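Local coordinates for protein adenosylmethionine-8-amino-7-oxononanoate aminotransferase (Methanocaldococcus jannaschii, PDB 6ZHK) that probably transfers the amino group of S-adenosylmethionine to 8-amino-7-oxononanoate in biotin biosynthesis, as a homodimeric class-III aminotransferase dependent on pyridoxal phosphate, at residues F117-D121 with G122-V126; V126-A129 with I130-Y134; G157-V160 with G161-S164. All coordinates share one frame; numbering follows the deposited sequence. Where two conformers were deposited one is given.

Overall arrangement
None of the three contacts is a surface one: in each, all or nearly all touching residues are buried, and each reaches the second subunit. Contacts 1 and 2 share Val126 and helix 122-140, the first at its start, where it follows strand 115-119, the second along its next turns; Phe117 CB meets Met132 CE at 3.6 Å between them. Contact 3 starts the separate short helix 160-165. It packs on contact 1 through Ala123 and is tied to contact 2 by Glu127. Their chemistry follows their place: acidic groups and backbone N-H in contact 1, aliphatic packing with two buried charged side chains in contact 2, and backbone carbonyl hydrogen bonds with a bridging water in contact 3.

Contact 1 (F117-D121 with G122-V126); sequences FYSED and GAEAV
Glu124 reaches back from the first turn of helix 122-140 and sets one carboxylate oxygen, OE1, against the loop that leaves strand 115-119. In the conformer described (a second was deposited), this oxygen takes two backbone N-H groups from different directions. The amide of Glu120 meets it nearly in line with the C-O bond, with Glu120 N to Glu124 OE1 at 2.8 Å, while the amide of Asp121 comes from above the carboxylate plane, with Asp121 N to Glu124 OE1 at 3.1 Å and an N-H...O angle of 137°, against 149° for Glu120. The extended chain beyond CG lets Glu124 span the turn. Glu124 CB lies 3.2 Å from Asp121 O, and Ser119 CB lies 3.7 Å from Glu124 OE1. Asp121 is the N-cap, yet its side chain makes no capping bond; Glu124, three residues on, accepts the N-cap amide in this conformer, which is half of a capping box. The helix then begins normally, Ala125 N donating to Asp121 O at 3.0 Å. The Glu120 chain, bent at chi2, crosses Glu124 so that their carboxylates stand 82° apart, with Glu120 OE1 to Glu124 OE1 at 3.4 Å. Neighbouring Gly122 and Ala123 are predicted to bind pyridoxal phosphate, which fits the strand-to-helix turn of the fold type I aminotransferases. Acidic groups of Asp121, Glu120 and Glu124 of the second subunit also lie close. In this conformer the crowding may raise the proton affinity of some carboxylates, while the two amides and the helix start would partly offset the charge on Glu124.

Contact 2 (V126-A129 with I130-Y134); sequences VEIA and IKMAY
Val126 with Ile130 and Ile128 with Met132 are i/i+4 pairs on helix 122-140, which packs on the large seven-stranded sheet of this fold type I aminotransferase. Four consecutive backbone hydrogen bonds keep the spacing regular, from Ile130 N to Val126 O at 2.8 Å through to Ala133 N to Ala129 O at 3.0 Å. Ile128 and Met132 run side by side in the same direction. Ile128 CG2, anti to its own N, and the Met132 chain, extended beyond CG (chi2 174°, chi3 169°), bring Met132 CE to 3.5 Å from Ile128 CG2, while Met132 CG lies 3.2 Å from Ile128 O. Val126 and Ile130 instead cross obliquely, meeting more loosely at 4.1 Å between Val126 CG1 and Ile130 CD1. Lys131 CG lies 3.2 Å from Glu127 O; the chain then bends at chi3 and carries NZ to hydrogen bonds with His335 ND1 and with Asp158 O of the second subunit. Ala129 and Met132 pack on strands 311-315 and 296-299, Ile128 on Thr313 of the former. The chemistry thus divides: apolar groups are buried on the sheet, whereas the Glu127 carboxylate is hydrogen-bonded to Thr159 OG1 and to Val160 N of the second subunit, and the Lys131 ammonium likewise has partners in both subunits.

Contact 3 (G157-V160 with G161-S164); sequences GDTV and GAMS
Gly157 lies against Ala162 with an extended backbone of positive phi (123°) that only glycine readily adopts, since any CB there would press on the preceding carbonyl oxygen, and the chain then turns at Thr159 into helix 160-165. Ala162 CB packs on this backbone, 3.6 Å from Gly157 O. A water bridges the same two residues, donating to Gly157 O at 2.9 Å and to Ala162 O at 2.8 Å. Met163 N gives the first helical bond, to Thr159 O at 2.7 Å, almost straight along the carbonyl. Met163 runs its side chain back over the loop: CG passes 3.4 Å from Asp158 O, and a bend at chi3 (-76°) turns CE across Val160, where Val160 CG2 to Met163 CE is 3.9 Å. This is a helix N-terminus whose N-cap, Thr159, makes no capping bond with its own side chain. Glu127 OE2, from helix 122-140, accepts the amide of Ala162, makes a weak bond to that of Gly161 and is hydrogen-bonded to Thr159 OG1. At the next residue, Val160 O is gripped twice by Ser164, its N at 3.0 Å and its OG at 2.8 Å, arriving from opposite faces of the carbonyl plane; that hydroxyl also pairs with Phe180 N. Asp158 points away from the helix, its OD1 hydrogen-bonded to Tyr155, Tyr25 and His172, the two tyrosines being predicted substrate-recognition residues, while OD2 accepts Gly336 N of the second subunit.

Contact 1 (F117-D121 with G122-V126)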
loop_
_atom_site.group_PDB
_atom_site.type_symbol
_atom_site.label_atom_id
_atom_site.label_comp_id
_atom_site.label_asym_id
_atom_site.label_seq_id
_atom_site.Cartn_x
_atom_site.Cartn_y
_atom_site.Cartn_z
ATOM N N PHE A 117 -8.138 -9.962 -6.459
ATOM C CA PHE A 117 -8.420 -8.828 -5.595
ATOM C C PHE A 117 -7.183 -7.935 -5.673
ATOM O O PHE A 117 -6.090 -8.348 -5.268
ATOM C CB PHE A 117 -8.607 -9.331 -4.142
ATOM C CG PHE A 117 -9.205 -8.282 -3.251
ATOM C CD1 PHE A 117 -8.462 -7.177 -2.844
ATOM C CD2 PHE A 117 -10.531 -8.391 -2.876
ATOM C CE1 PHE A 117 -9.064 -6.155 -2.098
ATOM C CE2 PHE A 117 -11.128 -7.399 -2.100
ATOM C CZ PHE A 117 -10.409 -6.270 -1.762
ATOM N N TYR A 118 -7.353 -6.669 -6.091
ATOM C CA TYR A 118 -6.208 -5.812 -6.347
ATOM C C TYR A 118 -5.831 -4.990 -5.121
ATOM O O TYR A 118 -6.668 -4.680 -4.296
ATOM C CB TYR A 118 -6.574 -4.753 -7.391
ATOM C CG TYR A 118 -6.719 -5.317 -8.810
ATOM C CD1 TYR A 118 -5.600 -5.781 -9.495
ATOM C CD2 TYR A 118 -7.958 -5.330 -9.466
ATOM C CE1 TYR A 118 -5.720 -6.248 -10.808
ATOM C CE2 TYR A 118 -8.086 -5.771 -10.773
ATOM C CZ TYR A 118 -6.969 -6.263 -11.426
ATOM O OH TYR A 118 -7.030 -6.703 -12.718
ATOM N N SER A 119 -4.552 -4.601 -5.055
ATOM C CA SER A 119 -4.038 -3.670 -4.063
ATOM C C SER A 119 -2.807 -3.000 -4.682
ATOM O O SER A 119 -2.552 -3.173 -5.882
ATOM C CB SER A 119 -3.702 -4.363 -2.746
ATOM O OG SER A 119 -2.728 -5.379 -2.904
ATOM N N GLU A 120 -2.042 -2.252 -3.879
ATOM C CA GLU A 120 -0.934 -1.479 -4.423
ATOM C C GLU A 120 0.417 -2.135 -4.179
ATOM O O GLU A 120 1.242 -2.072 -5.058
ATOM C CB GLU A 120 -0.903 -0.058 -3.860
ATOM C CG GLU A 120 -1.974 0.812 -4.490
ATOM C CD GLU A 120 -3.396 0.481 -4.087
ATOM O OE1 GLU A 120 -3.661 0.422 -2.840
ATOM O OE2 GLU A 120 -4.206 0.203 -5.019
ATOM N N ASP A 121 0.625 -2.810 -3.034
ATOM C CA ASP A 121 1.964 -3.268 -2.653
ATOM C C ASP A 121 1.848 -4.734 -2.242
ATOM O O ASP A 121 0.785 -5.141 -1.758
ATOM C CB ASP A 121 2.505 -2.498 -1.436
ATOM C CG ASP A 121 2.700 -1.029 -1.776
ATOM O OD1 ASP A 121 3.037 -0.744 -2.950
ATOM O OD2 ASP A 121 2.513 -0.156 -0.875
ATOM N N GLY A 122 2.947 -5.482 -2.405
ATOM C CA GLY A 122 2.984 -6.897 -2.050
ATOM C C GLY A 122 2.662 -7.117 -0.561
ATOM O O GLY A 122 2.018 -8.115 -0.214
ATOM N N ALA A 123 3.079 -6.178 0.305
ATOM C CA ALA A 123 2.752 -6.361 1.714
ATOM C C ALA A 123 1.220 -6.331 1.887
ATOM O O ALA A 123 0.690 -7.055 2.719
ATOM C CB ALA A 123 3.407 -5.285 2.582
ATOM N N GLU A 124 0.530 -5.412 1.185
ATOM C CA GLU A 124 -0.919 -5.337 1.282
ATOM C C GLU A 124 -1.554 -6.615 0.700
ATOM O O GLU A 124 -2.558 -7.078 1.224
ATOM C CB GLU A 124 -1.416 -4.166 0.415
ATOM C CG GLU A 124 -1.409 -2.765 1.040
ATOM C CD GLU A 124 -1.599 -1.575 0.101
ATOM O OE1 GLU A 124 -1.649 -1.766 -1.126
ATOM O OE2 GLU A 124 -1.707 -0.412 0.585
ATOM N N ALA A 125 -0.970 -7.160 -0.378
ATOM C CA ALA A 125 -1.528 -8.361 -0.971
ATOM C C ALA A 125 -1.492 -9.492 0.056
ATOM O O ALA A 125 -2.417 -10.299 0.159
ATOM C CB ALA A 125 -0.725 -8.751 -2.196
ATOM N N VAL A 126 -0.414 -9.551 0.827
ATOM C CA VAL A 126 -0.280 -10.580 1.861
ATOM C C VAL A 126 -1.251 -10.301 3.031
ATOM O O VAL A 126 -1.894 -11.192 3.548
ATOM C CB VAL A 126 1.199 -10.609 2.306
ATOM C CG1 VAL A 126 1.340 -11.269 3.661
ATOM C CG2 VAL A 126 2.074 -11.289 1.274
#

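Contact 2 (V126-A129 with I130-Y134)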
loop_
_atom_site.group_PDB
_atom_site.type_symbol
_atom_site.label_atom_id
_atom_site.label_comp_id
_atom_site.label_asym_id
_atom_site.label_seq_id
_atom_site.Cartn_x
_atom_site.Cartn_y
_atom_site.Cartn_z
ATOM N N VAL A 126 -0.414 -9.551 0.827
ATOM C CA VAL A 126 -0.280 -10.580 1.861
ATOM C C VAL A 126 -1.251 -10.301 3.031
ATOM O O VAL A 126 -1.894 -11.192 3.548
ATOM C CB VAL A 126 1.199 -10.609 2.306
ATOM C CG1 VAL A 126 1.340 -11.269 3.661
ATOM C CG2 VAL A 126 2.074 -11.289 1.274
ATOM N N GLU A 127 -1.454 -9.029 3.430
ATOM C CA GLU A 127 -2.408 -8.711 4.487
ATOM C C GLU A 127 -3.819 -9.117 4.052
ATOM O O GLU A 127 -4.632 -9.594 4.833
ATOM C CB GLU A 127 -2.440 -7.194 4.725
ATOM C CG GLU A 127 -1.139 -6.633 5.318
ATOM C CD GLU A 127 -1.154 -6.349 6.809
ATOM O OE1 GLU A 127 -2.231 -6.555 7.431
ATOM O OE2 GLU A 127 -0.080 -5.944 7.348
ATOM N N ILE A 128 -4.105 -8.998 2.760
ATOM C CA ILE A 128 -5.414 -9.338 2.257
ATOM C C ILE A 128 -5.561 -10.857 2.237
ATOM O O ILE A 128 -6.637 -11.378 2.605
ATOM C CB ILE A 128 -5.615 -8.729 0.846
ATOM C CG1 ILE A 128 -5.774 -7.204 0.969
ATOM C CG2 ILE A 128 -6.813 -9.377 0.129
ATOM C CD1 ILE A 128 -5.567 -6.490 -0.420
ATOM N N ALA A 129 -4.492 -11.542 1.823
ATOM C CA ALA A 129 -4.483 -13.000 1.856
ATOM C C ALA A 129 -4.737 -13.469 3.300
ATOM O O ALA A 129 -5.493 -14.406 3.536
ATOM C CB ALA A 129 -3.167 -13.551 1.321
ATOM N N ILE A 130 -4.036 -12.879 4.261
ATOM C CA ILE A 130 -4.200 -13.254 5.667
ATOM C C ILE A 130 -5.683 -13.118 6.041
ATOM O O ILE A 130 -6.231 -14.005 6.699
ATOM C CB ILE A 130 -3.263 -12.388 6.576
ATOM C CG1 ILE A 130 -1.818 -12.875 6.496
ATOM C CG2 ILE A 130 -3.745 -12.277 8.031
ATOM C CD1 ILE A 130 -0.836 -11.836 7.135
ATOM N N LYS A 131 -6.294 -11.971 5.708
ATOM C CA LYS A 131 -7.635 -11.659 6.161
ATOM C C LYS A 131 -8.646 -12.563 5.484
ATOM O O LYS A 131 -9.579 -13.024 6.129
ATOM C CB LYS A 131 -7.987 -10.183 6.014
ATOM C CG LYS A 131 -7.094 -9.246 6.844
ATOM C CD LYS A 131 -7.450 -7.798 6.596
ATOM C CE LYS A 131 -8.957 -7.497 6.621
ATOM N NZ LYS A 131 -9.199 -6.030 6.499
ATOM N N MET A 132 -8.414 -12.895 4.205
ATOM C CA MET A 132 -9.308 -13.782 3.484
ATOM C C MET A 132 -9.263 -15.153 4.150
ATOM O O MET A 132 -10.324 -15.746 4.335
ATOM C CB MET A 132 -8.815 -13.911 2.021
ATOM C CG MET A 132 -9.142 -12.681 1.192
ATOM S SD MET A 132 -8.358 -12.949 -0.396
ATOM C CE MET A 132 -9.076 -11.621 -1.364
ATOM N N ALA A 133 -8.053 -15.641 4.481
ATOM C CA ALA A 133 -7.865 -16.988 5.013
ATOM C C ALA A 133 -8.543 -17.048 6.387
ATOM O O ALA A 133 -9.353 -17.911 6.632
ATOM C CB ALA A 133 -6.394 -17.368 5.100
ATOM N N TYR A 134 -8.331 -15.986 7.187
ATOM C CA TYR A 134 -8.869 -15.939 8.539
ATOM C C TYR A 134 -10.396 -15.950 8.456
ATOM O O TYR A 134 -11.088 -16.728 9.173
ATOM C CB TYR A 134 -8.365 -14.708 9.307
ATOM C CG TYR A 134 -8.960 -14.684 10.715
ATOM C CD1 TYR A 134 -8.407 -15.479 11.718
ATOM C CD2 TYR A 134 -10.109 -13.945 11.015
ATOM C CE1 TYR A 134 -8.962 -15.512 13.003
ATOM C CE2 TYR A 134 -10.685 -14.009 12.268
ATOM C CZ TYR A 134 -10.103 -14.771 13.260
ATOM O OH TYR A 134 -10.677 -14.836 14.512
#

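Contact 3 (G157-V160 with G161-S164)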
loop_
_atom_site.group_PDB
_atom_site.type_symbol
_atom_site.label_atom_id
_atom_site.label_comp_id
_atom_site.label_asym_id
_atom_site.label_seq_id
_atom_site.Cartn_x
_atom_site.Cartn_y
_atom_site.Cartn_z
ATOM N N GLY A 157 6.845 -8.436 4.016
ATOM C CA GLY A 157 6.578 -7.011 4.028
ATOM C C GLY A 157 6.633 -6.450 5.438
ATOM O O GLY A 157 6.850 -7.193 6.410
ATOM N N ASP A 158 6.270 -5.161 5.554
ATOM C CA ASP A 158 6.587 -4.458 6.794
ATOM C C ASP A 158 5.356 -3.913 7.537
ATOM O O ASP A 158 5.530 -3.307 8.603
ATOM C CB ASP A 158 7.471 -3.231 6.524
ATOM C CG ASP A 158 8.773 -3.586 5.831
ATOM O OD1 ASP A 158 9.306 -4.671 6.131
ATOM O OD2 ASP A 158 9.131 -2.838 4.925
ATOM N N THR A 159 4.117 -4.066 6.992
ATOM C CA THR A 159 2.964 -3.711 7.799
ATOM C C THR A 159 2.738 -4.785 8.883
ATOM O O THR A 159 3.371 -5.836 8.875
ATOM C CB THR A 159 1.758 -3.446 6.893
ATOM O OG1 THR A 159 1.687 -4.585 6.026
ATOM C CG2 THR A 159 1.977 -2.223 6.037
ATOM N N VAL A 160 1.838 -4.517 9.826
ATOM C CA VAL A 160 1.794 -5.360 11.047
ATOM C C VAL A 160 1.412 -6.810 10.718
ATOM O O VAL A 160 1.978 -7.755 11.240
ATOM C CB VAL A 160 0.857 -4.726 12.083
ATOM C CG1 VAL A 160 0.519 -5.664 13.231
ATOM C CG2 VAL A 160 1.532 -3.450 12.619
ATOM N N GLY A 161 0.404 -6.996 9.871
ATOM C CA GLY A 161 0.040 -8.336 9.442
ATOM C C GLY A 161 1.160 -9.060 8.708
ATOM O O GLY A 161 1.453 -10.247 9.032
ATOM N N ALA A 162 1.786 -8.332 7.743
ATOM C CA ALA A 162 2.915 -8.934 7.022
ATOM C C ALA A 162 4.059 -9.278 7.978
ATOM O O ALA A 162 4.681 -10.312 7.829
ATOM C CB ALA A 162 3.418 -7.974 5.927
ATOM N N MET A 163 4.359 -8.376 8.925
ATOM C CA MET A 163 5.471 -8.646 9.854
ATOM C C MET A 163 5.135 -9.887 10.713
ATOM O O MET A 163 6.050 -10.610 11.078
ATOM C CB MET A 163 5.710 -7.473 10.842
ATOM C CG MET A 163 6.322 -6.261 10.184
ATOM S SD MET A 163 6.880 -5.091 11.464
ATOM C CE MET A 163 5.315 -4.375 11.986
ATOM N N SER A 164 3.876 -10.046 11.142
ATOM C CA SER A 164 3.469 -11.130 12.069
ATOM C C SER A 164 3.785 -12.475 11.424
ATOM O O SER A 164 4.347 -13.348 12.082
ATOM C CB SER A 164 1.975 -11.114 12.435
ATOM O OG SER A 164 1.707 -9.891 13.105
HETATM O O HOH W 1 7.283 -10.011 6.806
#